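Local coordinates for Baccell_00875 (Bacteroides cellulosilyticus DSM 14838, PDB 5NO8), which probably acts as a polysaccharide lyase that removes L-rhamnose caps, linked to glucuronic acid, from complex arabinogalactan proteins, at residues 102-105 / 110-113; 113-118 / 124-129. All coordinates share one frame; numbering follows the deposited sequence.

Interaction 1. Residues 102-105 / 110-113; sequences KVLY and IRIL
The carbonyl oxygen I112 O is gripped from several directions by the facing strand. The backbone N of Y105 reaches it at 2.8 Å, in the carbonyl plane and almost straight (166° at the hydrogen). A weaker CA-H...O contact from L104 CA, at 3.5 Å, adds to this, and the ring of Y105 turns its edge to the same oxygen, with CD1 of Y105 3.5 Å from I112 O. The bond is returned by I112 N, which lies 2.9 Å from Y105 O but approaches 33° out of the carbonyl plane. Y105 and I112 thus form the antiparallel hydrogen-bonded pair, and L104 with L113 the non-hydrogen-bonded pair next to it.

Side chains part to the two faces of the sheet. On one, L104 holds CG opposite its backbone N (chi1 -177°), which carries CD1 over a face of the R111 guanidinium, toward its rim, 3.6 Å from R111 NE. The extended R111 chain crosses this leucine at a slant and also sets its CG against the same methyl. L104 CD1 meets L113 CD1 at 3.9 Å, while K102 brings the aliphatic part of its bent chain to L113, CE of K102 lying 3.9 Å from CD1 of L113. On the other face, Y105 CB packs against I112 CD1 at 4.0 Å. The phenol is fixed farther out, since Y105 OH is hydrogen-bonded to the carbonyl of T37 and the ring meets that of W90.

Reciprocal backbone bonds and side chains alternating between the two faces mark antiparallel pairing; because strands 102-107 and 110-119 follow each other through a short turn, the pair is a beta hairpin, second and third in order from one edge of an eight-stranded antiparallel sheet.

Interaction 2. Residues 113-118 / 124-129; sequences LIKREI and VEEYSF
Strands 113-118 and 124-129 run antiparallel, and the pairs L113-S128, K115-E126 and E117-V124 each exchange two backbone hydrogen bonds; the straightest joins V124 N to E117 O at 2.8 Å (178° at the hydrogen). The intervening non-hydrogen-bonded pairs, I114-Y127 and R116-E125, send their side chains to the buried face. There R116 and E125 lie alongside each other with guanidinium and carboxylate planes only 18° apart, and R116 NE makes a salt bridge to E125 OE2 at 2.9 Å. G38 and G100 offer carbonyls to R116 NH1, while R116 NH2 donates to water 2 at 2.7 Å. Y127 OH receives a hydrogen bond from that water and gives its own to E125 OE1 at 2.8 Å, coming from above the carboxylate plane; the indoles of W72 and W237 also donate to E125 OE1. A leucine in place of R116 would probably leave the buried E125 carboxylate without its countercharge and the carbonyls of G38 and G100 without their donor. Beside this network, I114 lies alongside Y127, its CG2 over one face of the ring and its CD1 3.7 Å from Y127 CE2 at the rim.

The opposite face is more open. K115 bends at chi3 (-88°), bringing NZ to E126 OE2 in a weak, 3.3 Å salt bridge. S128 OG sits 3.4 Å from L113 CB, and water 1 donates to L113 O at 2.9 Å while also bonding S128 OG. A buried ion pair on the R116-E125 face and a weak, more exposed one on the K115-E126 face go with an amphipathic beta hairpin, strands 110-119 and 122-131, inside the eight-stranded antiparallel sheet.

In the fold
Interactions 1 and 2 are successive hairpins of one meander, with strand 110-119 at its middle and L113 common to both. Their centres lie about 9 Å apart. The ladder of interaction 1 runs on into interaction 2: V103 O lies 2.8 Å from I114 N, probably a hydrogen bond. On the buried side the two contacts form one continuous layer: Y105 CE1 packs 3.7 Å from I114 CD1, V103 CG2 touches R116 NH1 at 3.5 Å, and I112 CG1 lies 3.9 Å from F129 CD2. Strand 232-242 follows strand 122-131 in the sheet. Both contacts sit far from the chain's centre, about 35 and 31 Å away, centre to centre.

Interaction 1. Residues 102-105 / 110-113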
ATOM      1  N   LYS A 102      19.861 -15.686 -26.061  1.00 18.62           N
ATOM      2  CA  LYS A 102      20.575 -14.502 -26.500  1.00 19.51           C
ATOM      3  C   LYS A 102      19.648 -13.782 -27.445  1.00 18.05           C
ATOM      4  O   LYS A 102      19.180 -14.378 -28.421  1.00 16.62           O
ATOM      5  CB  LYS A 102      21.872 -14.873 -27.212  1.00 22.07           C
ATOM      6  CG  LYS A 102      22.644 -13.675 -27.757  1.00 27.17           C
ATOM      7  CD  LYS A 102      23.393 -13.971 -29.045  1.00 32.50           C
ATOM      8  CE  LYS A 102      24.030 -12.699 -29.607  1.00 35.37           C
ATOM      9  NZ  LYS A 102      25.190 -12.996 -30.507  1.00 38.95           N
ATOM     10  N   VAL A 103      19.377 -12.507 -27.160  1.00 16.94           N
ATOM     11  CA  VAL A 103      18.482 -11.731 -27.987  1.00 16.81           C
ATOM     12  C   VAL A 103      19.109 -10.359 -28.206  1.00 16.53           C
ATOM     13  O   VAL A 103      19.567  -9.707 -27.246  1.00 17.38           O
ATOM     14  CB  VAL A 103      17.076 -11.592 -27.352  1.00 18.65           C
ATOM     15  CG1 VAL A 103      16.078 -11.136 -28.385  1.00 18.75           C
ATOM     16  CG2 VAL A 103      16.578 -12.918 -26.752  1.00 20.45           C
ATOM     17  N   LEU A 104      19.152  -9.929 -29.459  1.00 14.92           N
ATOM     18  CA  LEU A 104      19.747  -8.672 -29.838  1.00 14.71           C
ATOM     19  C   LEU A 104      18.723  -7.818 -30.551  1.00 14.52           C
ATOM     20  O   LEU A 104      18.077  -8.262 -31.515  1.00 13.34           O
ATOM     21  CB  LEU A 104      20.962  -8.943 -30.727  1.00 16.33           C
ATOM     22  CG  LEU A 104      21.805  -7.784 -31.206  1.00 18.90           C
ATOM     23  CD1 LEU A 104      22.361  -7.033 -30.022  1.00 20.91           C
ATOM     24  CD2 LEU A 104      22.924  -8.278 -32.137  1.00 20.73           C
ATOM     25  N   TYR A 105      18.598  -6.572 -30.100  1.00 13.36           N
ATOM     26  CA  TYR A 105      17.707  -5.573 -30.700  1.00 13.99           C
ATOM     27  C   TYR A 105      18.556  -4.401 -31.089  1.00 14.36           C
ATOM     28  O   TYR A 105      19.579  -4.123 -30.443  1.00 15.49           O
ATOM     29  CB  TYR A 105      16.633  -5.085 -29.689  1.00 14.35           C
ATOM     30  CG  TYR A 105      15.841  -6.156 -29.008  1.00 14.37           C
ATOM     31  CD1 TYR A 105      16.380  -6.853 -27.917  1.00 14.48           C
ATOM     32  CD2 TYR A 105      14.572  -6.537 -29.461  1.00 14.02           C
ATOM     33  CE1 TYR A 105      15.673  -7.852 -27.286  1.00 14.98           C
ATOM     34  CE2 TYR A 105      13.849  -7.565 -28.830  1.00 14.22           C
ATOM     35  CZ  TYR A 105      14.412  -8.230 -27.759  1.00 14.54           C
ATOM     36  OH  TYR A 105      13.749  -9.241 -27.098  1.00 14.69           O
ATOM     37  N   ILE A 110      20.867   2.632 -30.742  1.00 16.00           N
ATOM     38  CA  ILE A 110      21.010   1.835 -29.516  1.00 15.61           C
ATOM     39  C   ILE A 110      20.889   0.346 -29.772  1.00 14.60           C
ATOM     40  O   ILE A 110      19.871  -0.136 -30.248  1.00 14.03           O
ATOM     41  CB  ILE A 110      20.001   2.267 -28.439  1.00 15.41           C
ATOM     42  CG1 ILE A 110      20.077   3.789 -28.202  1.00 16.68           C
ATOM     43  CG2 ILE A 110      20.249   1.529 -27.135  1.00 15.95           C
ATOM     44  CD1 ILE A 110      21.465   4.250 -27.832  1.00 17.15           C
ATOM     45  N   ARG A 111      21.928  -0.372 -29.384  1.00 14.94           N
ATOM     46  CA  ARG A 111      21.932  -1.825 -29.375  1.00 16.02           C
ATOM     47  C   ARG A 111      21.521  -2.287 -27.991  1.00 15.62           C
ATOM     48  O   ARG A 111      22.132  -1.828 -27.003  1.00 15.77           O
ATOM     49  CB  ARG A 111      23.346  -2.277 -29.675  1.00 17.92           C
ATOM     50  CG  ARG A 111      23.574  -3.756 -29.828  1.00 20.35           C
ATOM     51  CD  ARG A 111      25.070  -3.910 -30.143  1.00 22.44           C
ATOM     52  NE  ARG A 111      25.494  -5.241 -30.547  1.00 26.06           N
ATOM     53  CZ  ARG A 111      26.071  -6.158 -29.753  1.00 27.21           C
ATOM     54  NH1 ARG A 111      26.445  -7.333 -30.277  1.00 25.47           N
ATOM     55  NH2 ARG A 111      26.239  -5.937 -28.443  1.00 26.42           N
ATOM     56  N   ILE A 112      20.523  -3.161 -27.923  1.00 13.90           N
ATOM     57  CA  ILE A 112      20.089  -3.784 -26.673  1.00 14.54           C
ATOM     58  C   ILE A 112      20.377  -5.267 -26.777  1.00 14.61           C
ATOM     59  O   ILE A 112      19.795  -5.954 -27.617  1.00 14.06           O
ATOM     60  CB  ILE A 112      18.593  -3.579 -26.369  1.00 15.27           C
ATOM     61  CG1 ILE A 112      18.190  -2.094 -26.448  1.00 16.75           C
ATOM     62  CG2 ILE A 112      18.273  -4.110 -24.989  1.00 16.58           C
ATOM     63  CD1 ILE A 112      17.586  -1.664 -27.771  1.00 17.46           C
ATOM     64  N   LEU A 113      21.304  -5.749 -25.967  1.00 13.85           N
ATOM     65  CA  LEU A 113      21.635  -7.194 -25.981  1.00 14.82           C
ATOM     66  C   LEU A 113      21.176  -7.785 -24.671  1.00 14.73           C
ATOM     67  O   LEU A 113      21.545  -7.269 -23.617  1.00 14.83           O
ATOM     68  CB  LEU A 113      23.122  -7.416 -26.148  1.00 16.24           C
ATOM     69  CG  LEU A 113      23.665  -8.857 -26.116  1.00 19.01           C
ATOM     70  CD1 LEU A 113      23.108  -9.654 -27.289  1.00 20.13           C
ATOM     71  CD2 LEU A 113      25.184  -8.842 -26.140  1.00 21.12           C
TER

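Interaction 2. Residues 113-118 / 124-129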
ATOM      1  N   LEU A 113      21.304  -5.749 -25.967  1.00 13.85           N
ATOM      2  CA  LEU A 113      21.635  -7.194 -25.981  1.00 14.82           C
ATOM      3  C   LEU A 113      21.176  -7.785 -24.671  1.00 14.73           C
ATOM      4  O   LEU A 113      21.545  -7.269 -23.617  1.00 14.83           O
ATOM      5  CB  LEU A 113      23.122  -7.416 -26.148  1.00 16.24           C
ATOM      6  CG  LEU A 113      23.665  -8.857 -26.116  1.00 19.01           C
ATOM      7  CD1 LEU A 113      23.108  -9.654 -27.289  1.00 20.13           C
ATOM      8  CD2 LEU A 113      25.184  -8.842 -26.140  1.00 21.12           C
ATOM      9  N   ILE A 114      20.388  -8.855 -24.739  1.00 14.50           N
ATOM     10  CA  ILE A 114      20.030  -9.630 -23.572  1.00 15.90           C
ATOM     11  C   ILE A 114      20.705 -10.989 -23.601  1.00 16.70           C
ATOM     12  O   ILE A 114      20.519 -11.730 -24.558  1.00 16.21           O
ATOM     13  CB  ILE A 114      18.519  -9.854 -23.464  1.00 17.12           C
ATOM     14  CG1 ILE A 114      17.778  -8.531 -23.645  1.00 18.83           C
ATOM     15  CG2 ILE A 114      18.194 -10.479 -22.110  1.00 18.28           C
ATOM     16  CD1 ILE A 114      16.272  -8.651 -23.695  1.00 19.55           C
ATOM     17  N   LYS A 115      21.465 -11.310 -22.554  1.00 16.68           N
ATOM     18  CA  LYS A 115      22.097 -12.634 -22.389  1.00 17.93           C
ATOM     19  C   LYS A 115      21.493 -13.273 -21.158  1.00 17.86           C
ATOM     20  O   LYS A 115      21.569 -12.695 -20.075  1.00 17.27           O
ATOM     21  CB  LYS A 115      23.624 -12.480 -22.240  1.00 20.81           C
ATOM     22  CG  LYS A 115      24.319 -11.962 -23.514  1.00 23.72           C
ATOM     23  CD  LYS A 115      25.846 -11.906 -23.410  1.00 29.02           C
ATOM     24  CE  LYS A 115      26.330 -10.570 -22.834  1.00 32.84           C
ATOM     25  NZ  LYS A 115      27.791 -10.579 -22.637  1.00 38.62           N
ATOM     26  N   ARG A 116      20.885 -14.444 -21.335  1.00 16.46           N
ATOM     27  CA  ARG A 116      20.280 -15.189 -20.244  1.00 17.07           C
ATOM     28  C   ARG A 116      21.030 -16.479 -19.965  1.00 17.88           C
ATOM     29  O   ARG A 116      21.467 -17.157 -20.895  1.00 17.03           O
ATOM     30  CB  ARG A 116      18.860 -15.560 -20.584  1.00 17.56           C
ATOM     31  CG  ARG A 116      17.966 -14.362 -20.789  1.00 18.27           C
ATOM     32  CD  ARG A 116      16.656 -14.764 -21.428  1.00 18.63           C
ATOM     33  NE  ARG A 116      15.820 -13.584 -21.627  1.00 18.23           N
ATOM     34  CZ  ARG A 116      15.105 -13.304 -22.708  1.00 18.77           C
ATOM     35  NH1 ARG A 116      15.096 -14.102 -23.766  1.00 18.74           N
ATOM     36  NH2 ARG A 116      14.362 -12.194 -22.726  1.00 19.34           N
ATOM     37  N   GLU A 117      21.165 -16.805 -18.690  1.00 18.35           N
ATOM     38  CA  GLU A 117      21.685 -18.110 -18.303  1.00 21.79           C
ATOM     39  C   GLU A 117      21.035 -18.603 -17.040  1.00 21.96           C
ATOM     40  O   GLU A 117      20.591 -17.819 -16.226  1.00 20.14           O
ATOM     41  CB  GLU A 117      23.215 -18.189 -18.322  1.00 27.24           C
ATOM     42  CG  GLU A 117      24.035 -17.461 -17.307  1.00 34.52           C
ATOM     43  CD  GLU A 117      25.539 -17.728 -17.525  1.00 40.28           C
ATOM     44  OE1 GLU A 117      26.004 -18.890 -17.371  1.00 45.97           O
ATOM     45  OE2 GLU A 117      26.268 -16.775 -17.862  1.00 47.37           O
ATOM     46  N   ILE A 118      20.859 -19.923 -16.947  1.00 21.18           N
ATOM     47  CA  ILE A 118      20.327 -20.521 -15.742  1.00 23.31           C
ATOM     48  C   ILE A 118      21.575 -21.040 -15.043  1.00 23.51           C
ATOM     49  O   ILE A 118      22.281 -21.883 -15.602  1.00 23.57           O
ATOM     50  CB  ILE A 118      19.358 -21.678 -16.021  1.00 24.76           C
ATOM     51  CG1 ILE A 118      18.180 -21.240 -16.902  1.00 27.12           C
ATOM     52  CG2 ILE A 118      18.869 -22.280 -14.705  1.00 25.35           C
ATOM     53  CD1 ILE A 118      17.205 -20.285 -16.257  1.00 28.49           C
ATOM     54  N   VAL A 124      19.881 -15.703 -14.606  1.00 15.58           N
ATOM     55  CA  VAL A 124      20.706 -14.520 -14.614  1.00 16.72           C
ATOM     56  C   VAL A 124      20.501 -13.870 -15.976  1.00 16.71           C
ATOM     57  O   VAL A 124      20.675 -14.516 -16.994  1.00 17.04           O
ATOM     58  CB  VAL A 124      22.176 -14.861 -14.352  1.00 17.56           C
ATOM     59  CG1 VAL A 124      23.008 -13.598 -14.329  1.00 19.61           C
ATOM     60  CG2 VAL A 124      22.324 -15.642 -13.029  1.00 18.66           C
ATOM     61  N   GLU A 125      20.060 -12.620 -15.985  1.00 15.69           N
ATOM     62  CA  GLU A 125      19.895 -11.856 -17.210  1.00 16.15           C
ATOM     63  C   GLU A 125      20.800 -10.659 -17.200  1.00 16.55           C
ATOM     64  O   GLU A 125      20.831  -9.928 -16.208  1.00 15.27           O
ATOM     65  CB  GLU A 125      18.472 -11.339 -17.324  1.00 17.31           C
ATOM     66  CG  GLU A 125      17.409 -12.393 -17.256  1.00 17.47           C
ATOM     67  CD  GLU A 125      16.127 -11.870 -17.874  1.00 19.84           C
ATOM     68  OE1 GLU A 125      15.544 -10.905 -17.304  1.00 19.60           O
ATOM     69  OE2 GLU A 125      15.733 -12.346 -18.977  1.00 20.55           O
ATOM     70  N   GLU A 126      21.520 -10.457 -18.298  1.00 15.84           N
ATOM     71  CA  GLU A 126      22.394  -9.302 -18.468  1.00 18.64           C
ATOM     72  C   GLU A 126      21.857  -8.511 -19.660  1.00 18.09           C
ATOM     73  O   GLU A 126      21.711  -9.073 -20.745  1.00 17.54           O
ATOM     74  CB  GLU A 126      23.812  -9.793 -18.698  1.00 22.92           C
ATOM     75  CG  GLU A 126      24.891  -8.735 -18.792  1.00 29.28           C
ATOM     76  CD  GLU A 126      26.231  -9.335 -19.235  1.00 32.95           C
ATOM     77  OE1 GLU A 126      26.615 -10.441 -18.779  1.00 38.53           O
ATOM     78  OE2 GLU A 126      26.882  -8.698 -20.073  1.00 41.59           O
ATOM     79  N   TYR A 127      21.525  -7.242 -19.431  1.00 15.82           N
ATOM     80  CA  TYR A 127      21.065  -6.303 -20.458  1.00 17.09           C
ATOM     81  C   TYR A 127      22.211  -5.322 -20.697  1.00 19.30           C
ATOM     82  O   TYR A 127      22.757  -4.756 -19.737  1.00 20.63           O
ATOM     83  CB  TYR A 127      19.836  -5.509 -20.001  1.00 17.20           C
ATOM     84  CG  TYR A 127      18.622  -6.337 -19.725  1.00 17.01           C
ATOM     85  CD1 TYR A 127      18.528  -7.086 -18.563  1.00 17.35           C
ATOM     86  CD2 TYR A 127      17.549  -6.363 -20.601  1.00 17.06           C
ATOM     87  CE1 TYR A 127      17.415  -7.861 -18.297  1.00 18.10           C
ATOM     88  CE2 TYR A 127      16.436  -7.126 -20.342  1.00 17.52           C
ATOM     89  CZ  TYR A 127      16.378  -7.898 -19.194  1.00 18.58           C
ATOM     90  OH  TYR A 127      15.266  -8.681 -18.922  1.00 20.64           O
ATOM     91  N   SER A 128      22.636  -5.147 -21.943  1.00 18.31           N
ATOM     92  CA  SER A 128      23.606  -4.126 -22.226  1.00 18.45           C
ATOM     93  C   SER A 128      23.017  -3.196 -23.262  1.00 17.74           C
ATOM     94  O   SER A 128      22.430  -3.669 -24.245  1.00 17.06           O
ATOM     95  CB  SER A 128      24.918  -4.725 -22.690  1.00 21.56           C
ATOM     96  OG  SER A 128      24.688  -5.460 -23.842  1.00 26.08           O
ATOM     97  N   PHE A 129      23.197  -1.902 -23.036  1.00 14.94           N
ATOM     98  CA  PHE A 129      22.704  -0.850 -23.915  1.00 15.41           C
ATOM     99  C   PHE A 129      23.932  -0.156 -24.458  1.00 15.34           C
ATOM    100  O   PHE A 129      24.700   0.420 -23.683  1.00 14.63           O
ATOM    101  CB  PHE A 129      21.843   0.131 -23.137  1.00 14.68           C
ATOM    102  CG  PHE A 129      20.641  -0.497 -22.511  1.00 14.91           C
ATOM    103  CD1 PHE A 129      20.753  -1.192 -21.316  1.00 14.92           C
ATOM    104  CD2 PHE A 129      19.407  -0.443 -23.134  1.00 15.71           C
ATOM    105  CE1 PHE A 129      19.665  -1.783 -20.742  1.00 15.48           C
ATOM    106  CE2 PHE A 129      18.298  -1.058 -22.566  1.00 15.76           C
ATOM    107  CZ  PHE A 129      18.431  -1.736 -21.371  1.00 15.57           C
TER
HETATM  108  O   HOH W   1      24.014  -8.260 -22.399  1.00 21.03           O
HETATM  109  O   HOH W   2      14.466 -10.828 -20.411  1.00 24.27           O